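Long-range contacts in transcriptional regulator, LRP/AsnC family (PDB 2P5V), which probably binds specific DNA sequences through a winged helix-turn-helix domain to regulate transcription, and carries calcium ions on its Lrp/AsnC ligand-binding domain: residues G[72-77]-G[139-144]; G[95-100]-G[114-119]. All coordinates share one frame; numbering follows the deposited sequence.

Overall arrangement
Both interactions belong to one antiparallel sheet of the Lrp/AsnC ligand-binding domain, four-stranded within this chain and running on into a second subunit. Interaction 1 joins the inner strand 70-78 to strand 136-150, outermost within this chain, by a ladder of four backbone bonds, and its Arg75, Gln140 and Ser142 stay partly exposed on a face that also carries the buried Phe73 and meets other subunits. Interaction 2, nested within the loop closed by interaction 1, lies at the start of strand 98-104 and the end of strand 110-116; it is more buried, with one backbone bond and mainly apolar packing. The neighbouring strands 70-78 and 110-116 link the two, Ala72 N lying 2.8 Å from Ala114 O.

Interaction 1: residues G[72-77]-G[139-144]; sequences AFIRVS and AQSSFV
Phe73 and Ser142 form a hydrogen-bonded antiparallel pair, gripped in both directions: Phe73 N donates to Ser142 O at 2.8 Å, and Ser142 N returns a nearly straight bond (172°) to Phe73 O at 3.0 Å. Arg75 and Gln140 repeat the reciprocal pairing, Arg75 N lying 2.8 Å from Gln140 O. Between the two rungs, Ser141 CA sends a CH...O contact of 3.4 Å to Phe73 O.

On the face carrying Ala72, Ile74 and Val76, the methyl of Ala72 rests 3.7 Å from Phe143 CE1, while Ile74 applies both branches to a hydroxyl, its CG1 and CG2 each 3.4 Å from Ser141 OG. The reverse face is mixed: Val144 CG2 meets the Phe73 ring at its edge, in the ring plane, touching CE2 at 3.8 Å, while Arg75, Gln140 and Ser142 make it polar. The Arg75 chain runs fully extended from CG to NE, which carries its guanidinium out to a water; this water accepts a long bond from NH2 and is also bonded to Ser142 OG.

Farther out, Phe122 of helix 119-130 packs on Ala72, Ile74 and Ser141 and meets the Phe143 ring edge-to-face. Phe73 reaches Phe102 of a second subunit, and Val144 pairs with a strand of that subunit. A helix-backed antiparallel sheet continued across a subunit interface is characteristic of the alpha-beta ligand-binding domain of Lrp/AsnC regulators.

Interaction 2: residues G[95-100]-G[114-119]; sequences WPEVLS and AFFTDM
Glu97 folds its side chain against Phe116 through two torsions: chi1 of 46° sets CG between the backbone N and the carbonyl carbon, and a bend at chi2 (-86°) turns the carboxylate aside. The aliphatic part is thereby offered to the aromatic ring, with CG 3.8 Å from Phe116 CE1 and CB almost as near. Phe116 CG lies anti to the carbonyl carbon, beside the backbone N, which swings the CE1 and CZ end of the ring toward Glu97. The methylenes, not the carboxylate, make this contact.

The backbone of Glu97 is engaged as well. Its O accepts a hydrogen bond from Phe115 N at 3.0 Å, and Ala114 crowds the same oxygen, its CB lying 3.2 Å from Glu97 O. Beside this bond Val98 and Ala114 form a non-hydrogen-bonded antiparallel pair, Val98 CG2 resting 4.2 Å from Ala114 CB. Both methyls of Leu99 come up obliquely to the Phe115 ring, Leu99 CD2 approaching Phe115 CD2 to 3.9 Å.

A type I turn from Trp95 to Val98 leads into the strand, and a classic beta bulge follows, with Leu99 and Ser100 both facing Gln113. Phe125 of helix 119-130 packs on Glu97, Val98 and the Phe116 ring; Leu154 of a second subunit packs on Phe115. With a single backbone bond between the segments, the contact at this open end of the hairpin is probably held largely by apolar packing, to which even Glu97 contributes its methylenes, while the backbone bonds of Leu99 and Ser100 to Gln113 continue the pairing next door.

Interaction 1: residues G[72-77]-G[139-144]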
# COMPACT_ATOMS: atom_id res chain seq x y z
N ALA G 72 -14.31 -7.59 15.40
CA ALA G 72 -13.79 -6.88 14.23
C ALA G 72 -13.05 -5.61 14.61
O ALA G 72 -13.48 -4.87 15.51
CB ALA G 72 -14.94 -6.55 13.27
N PHE G 73 -11.93 -5.37 13.94
CA PHE G 73 -11.29 -4.06 13.92
C PHE G 73 -11.57 -3.43 12.57
O PHE G 73 -11.13 -3.94 11.54
CB PHE G 73 -9.80 -4.20 14.16
CG PHE G 73 -9.45 -4.52 15.57
CD1 PHE G 73 -9.17 -3.51 16.47
CD2 PHE G 73 -9.44 -5.83 16.02
CE1 PHE G 73 -8.86 -3.80 17.79
CE2 PHE G 73 -9.13 -6.13 17.34
CZ PHE G 73 -8.84 -5.12 18.22
N ILE G 74 -12.35 -2.35 12.55
CA ILE G 74 -12.79 -1.74 11.29
C ILE G 74 -12.05 -0.42 11.08
O ILE G 74 -12.04 0.45 11.94
CB ILE G 74 -14.30 -1.49 11.26
CG1 ILE G 74 -15.06 -2.76 11.65
CG2 ILE G 74 -14.74 -1.00 9.88
CD1 ILE G 74 -16.54 -2.55 11.94
N ARG G 75 -11.41 -0.31 9.92
CA ARG G 75 -10.70 0.89 9.51
C ARG G 75 -11.58 1.71 8.57
O ARG G 75 -11.87 1.28 7.45
CB ARG G 75 -9.41 0.51 8.80
CG ARG G 75 -8.41 -0.31 9.61
CD ARG G 75 -7.14 -0.47 8.78
NE ARG G 75 -6.15 -1.40 9.31
CZ ARG G 75 -4.97 -1.66 8.71
NH1 ARG G 75 -4.62 -1.04 7.59
NH2 ARG G 75 -4.12 -2.54 9.25
N VAL G 76 -11.98 2.89 9.04
CA VAL G 76 -12.91 3.75 8.32
C VAL G 76 -12.22 5.01 7.78
O VAL G 76 -11.45 5.67 8.50
CB VAL G 76 -14.13 4.16 9.21
CG1 VAL G 76 -15.12 5.03 8.42
CG2 VAL G 76 -14.82 2.91 9.74
N SER G 77 -12.50 5.30 6.52
CA SER G 77 -12.05 6.50 5.86
C SER G 77 -13.25 7.40 5.81
O SER G 77 -14.32 7.03 5.31
CB SER G 77 -11.56 6.22 4.43
OG SER G 77 -10.56 5.23 4.42
N ALA G 139 -14.55 1.57 4.17
CA ALA G 139 -14.20 0.80 5.36
C ALA G 139 -13.54 -0.51 4.95
O ALA G 139 -13.81 -1.06 3.90
CB ALA G 139 -15.43 0.53 6.21
N GLN G 140 -12.62 -0.99 5.78
CA GLN G 140 -12.01 -2.30 5.56
C GLN G 140 -11.68 -2.87 6.92
O GLN G 140 -11.28 -2.13 7.81
CB GLN G 140 -10.76 -2.19 4.69
CG GLN G 140 -9.67 -1.30 5.25
CD GLN G 140 -8.45 -1.29 4.37
OE1 GLN G 140 -8.36 -0.51 3.42
NE2 GLN G 140 -7.50 -2.15 4.68
N SER G 141 -11.82 -4.18 7.06
CA SER G 141 -11.90 -4.80 8.36
C SER G 141 -11.01 -6.02 8.49
O SER G 141 -10.79 -6.76 7.51
CB SER G 141 -13.34 -5.22 8.64
OG SER G 141 -14.20 -4.09 8.60
N SER G 142 -10.52 -6.20 9.71
CA SER G 142 -9.80 -7.40 10.12
C SER G 142 -10.51 -7.97 11.32
O SER G 142 -11.29 -7.29 11.99
CB SER G 142 -8.37 -7.05 10.49
OG SER G 142 -7.68 -6.52 9.38
N PHE G 143 -10.22 -9.24 11.61
CA PHE G 143 -10.94 -9.95 12.63
C PHE G 143 -9.97 -10.72 13.51
O PHE G 143 -8.92 -11.15 13.06
CB PHE G 143 -11.96 -10.91 11.99
CG PHE G 143 -12.89 -10.24 11.01
CD1 PHE G 143 -14.08 -9.66 11.44
CD2 PHE G 143 -12.56 -10.17 9.67
CE1 PHE G 143 -14.93 -9.03 10.55
CE2 PHE G 143 -13.40 -9.52 8.77
CZ PHE G 143 -14.60 -8.96 9.21
N VAL G 144 -10.35 -10.89 14.76
CA VAL G 144 -9.48 -11.55 15.72
C VAL G 144 -9.43 -13.05 15.48
O VAL G 144 -10.46 -13.74 15.51
CB VAL G 144 -9.93 -11.29 17.16
CG1 VAL G 144 -8.95 -11.96 18.16
CG2 VAL G 144 -10.04 -9.80 17.38
O HOH W 1 -5.52 -5.14 10.70

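Interaction 2: residues G[95-100]-G[114-119]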
# COMPACT_ATOMS: atom_id res chain seq x y z
N TRP G 95 -24.20 3.23 17.93
CA TRP G 95 -24.12 1.84 17.44
C TRP G 95 -23.63 0.91 18.54
O TRP G 95 -22.45 0.91 18.86
CB TRP G 95 -23.19 1.73 16.23
CG TRP G 95 -23.66 2.47 15.03
CD1 TRP G 95 -24.95 2.78 14.72
CD2 TRP G 95 -22.86 2.98 13.96
NE1 TRP G 95 -25.01 3.46 13.54
CE2 TRP G 95 -23.74 3.60 13.04
CE3 TRP G 95 -21.49 2.99 13.69
CZ2 TRP G 95 -23.29 4.21 11.87
CZ3 TRP G 95 -21.04 3.60 12.53
CH2 TRP G 95 -21.95 4.20 11.63
N PRO G 96 -24.53 0.10 19.13
CA PRO G 96 -24.07 -0.68 20.29
C PRO G 96 -23.02 -1.75 19.99
O PRO G 96 -22.27 -2.15 20.89
CB PRO G 96 -25.36 -1.33 20.82
CG PRO G 96 -26.48 -0.64 20.11
CD PRO G 96 -25.94 -0.18 18.81
N GLU G 97 -22.96 -2.21 18.74
CA GLU G 97 -21.95 -3.19 18.33
C GLU G 97 -20.54 -2.60 18.28
O GLU G 97 -19.58 -3.34 18.42
CB GLU G 97 -22.30 -3.84 16.99
CG GLU G 97 -22.75 -2.89 15.89
CD GLU G 97 -24.23 -2.60 15.93
OE1 GLU G 97 -25.02 -3.47 15.52
OE2 GLU G 97 -24.60 -1.49 16.36
N VAL G 98 -20.42 -1.28 18.11
CA VAL G 98 -19.11 -0.61 18.18
C VAL G 98 -18.82 -0.20 19.63
O VAL G 98 -19.50 0.65 20.18
CB VAL G 98 -19.04 0.63 17.24
CG1 VAL G 98 -17.68 1.32 17.29
CG2 VAL G 98 -19.37 0.22 15.82
N LEU G 99 -17.84 -0.85 20.25
CA LEU G 99 -17.39 -0.54 21.62
C LEU G 99 -16.43 0.65 21.67
O LEU G 99 -16.48 1.46 22.59
CB LEU G 99 -16.67 -1.75 22.22
CG LEU G 99 -17.60 -2.83 22.80
CD1 LEU G 99 -18.55 -3.38 21.74
CD2 LEU G 99 -16.77 -3.96 23.46
N SER G 100 -15.56 0.77 20.69
CA SER G 100 -14.62 1.87 20.70
C SER G 100 -14.36 2.36 19.29
O SER G 100 -14.46 1.62 18.32
CB SER G 100 -13.32 1.48 21.45
OG SER G 100 -12.60 0.47 20.77
N ALA G 114 -15.50 -3.72 17.21
CA ALA G 114 -16.92 -4.10 17.23
C ALA G 114 -17.13 -5.60 17.38
O ALA G 114 -16.27 -6.39 17.00
CB ALA G 114 -17.61 -3.61 15.97
N PHE G 115 -18.29 -5.97 17.91
CA PHE G 115 -18.60 -7.37 18.17
C PHE G 115 -19.86 -7.82 17.45
O PHE G 115 -20.85 -7.08 17.40
CB PHE G 115 -18.77 -7.58 19.66
CG PHE G 115 -17.50 -7.91 20.37
CD1 PHE G 115 -17.05 -9.22 20.43
CD2 PHE G 115 -16.75 -6.92 20.98
CE1 PHE G 115 -15.88 -9.54 21.11
CE2 PHE G 115 -15.58 -7.23 21.65
CZ PHE G 115 -15.15 -8.55 21.72
N PHE G 116 -19.81 -9.03 16.90
CA PHE G 116 -20.94 -9.62 16.17
C PHE G 116 -21.01 -11.09 16.45
O PHE G 116 -20.03 -11.68 16.92
CB PHE G 116 -20.78 -9.38 14.66
CG PHE G 116 -20.65 -7.93 14.31
CD1 PHE G 116 -21.76 -7.18 13.97
CD2 PHE G 116 -19.41 -7.32 14.36
CE1 PHE G 116 -21.64 -5.83 13.67
CE2 PHE G 116 -19.28 -5.98 14.05
CZ PHE G 116 -20.39 -5.23 13.71
N THR G 117 -22.17 -11.68 16.20
CA THR G 117 -22.35 -13.12 16.39
C THR G 117 -21.57 -13.89 15.34
O THR G 117 -20.92 -14.89 15.64
CB THR G 117 -23.82 -13.54 16.29
OG1 THR G 117 -24.34 -13.17 15.02
CG2 THR G 117 -24.65 -12.90 17.40
N ASP G 118 -21.62 -13.40 14.10
CA ASP G 118 -20.97 -14.07 12.98
C ASP G 118 -20.85 -13.11 11.78
O ASP G 118 -21.22 -11.93 11.88
CB ASP G 118 -21.74 -15.34 12.62
CG ASP G 118 -23.22 -15.09 12.38
OD1 ASP G 118 -23.58 -14.05 11.79
OD2 ASP G 118 -24.03 -15.94 12.78
N MSE G 119 -20.32 -13.62 10.68
CA MSE G 119 -20.06 -12.81 9.48
C MSE G 119 -21.32 -12.25 8.83
O MSE G 119 -21.27 -11.17 8.24
CB MSE G 119 -19.26 -13.63 8.45
CG MSE G 119 -18.72 -12.81 7.29
SE MSE G 119 -17.60 -11.32 7.89
CE MSE G 119 -16.15 -12.34 8.74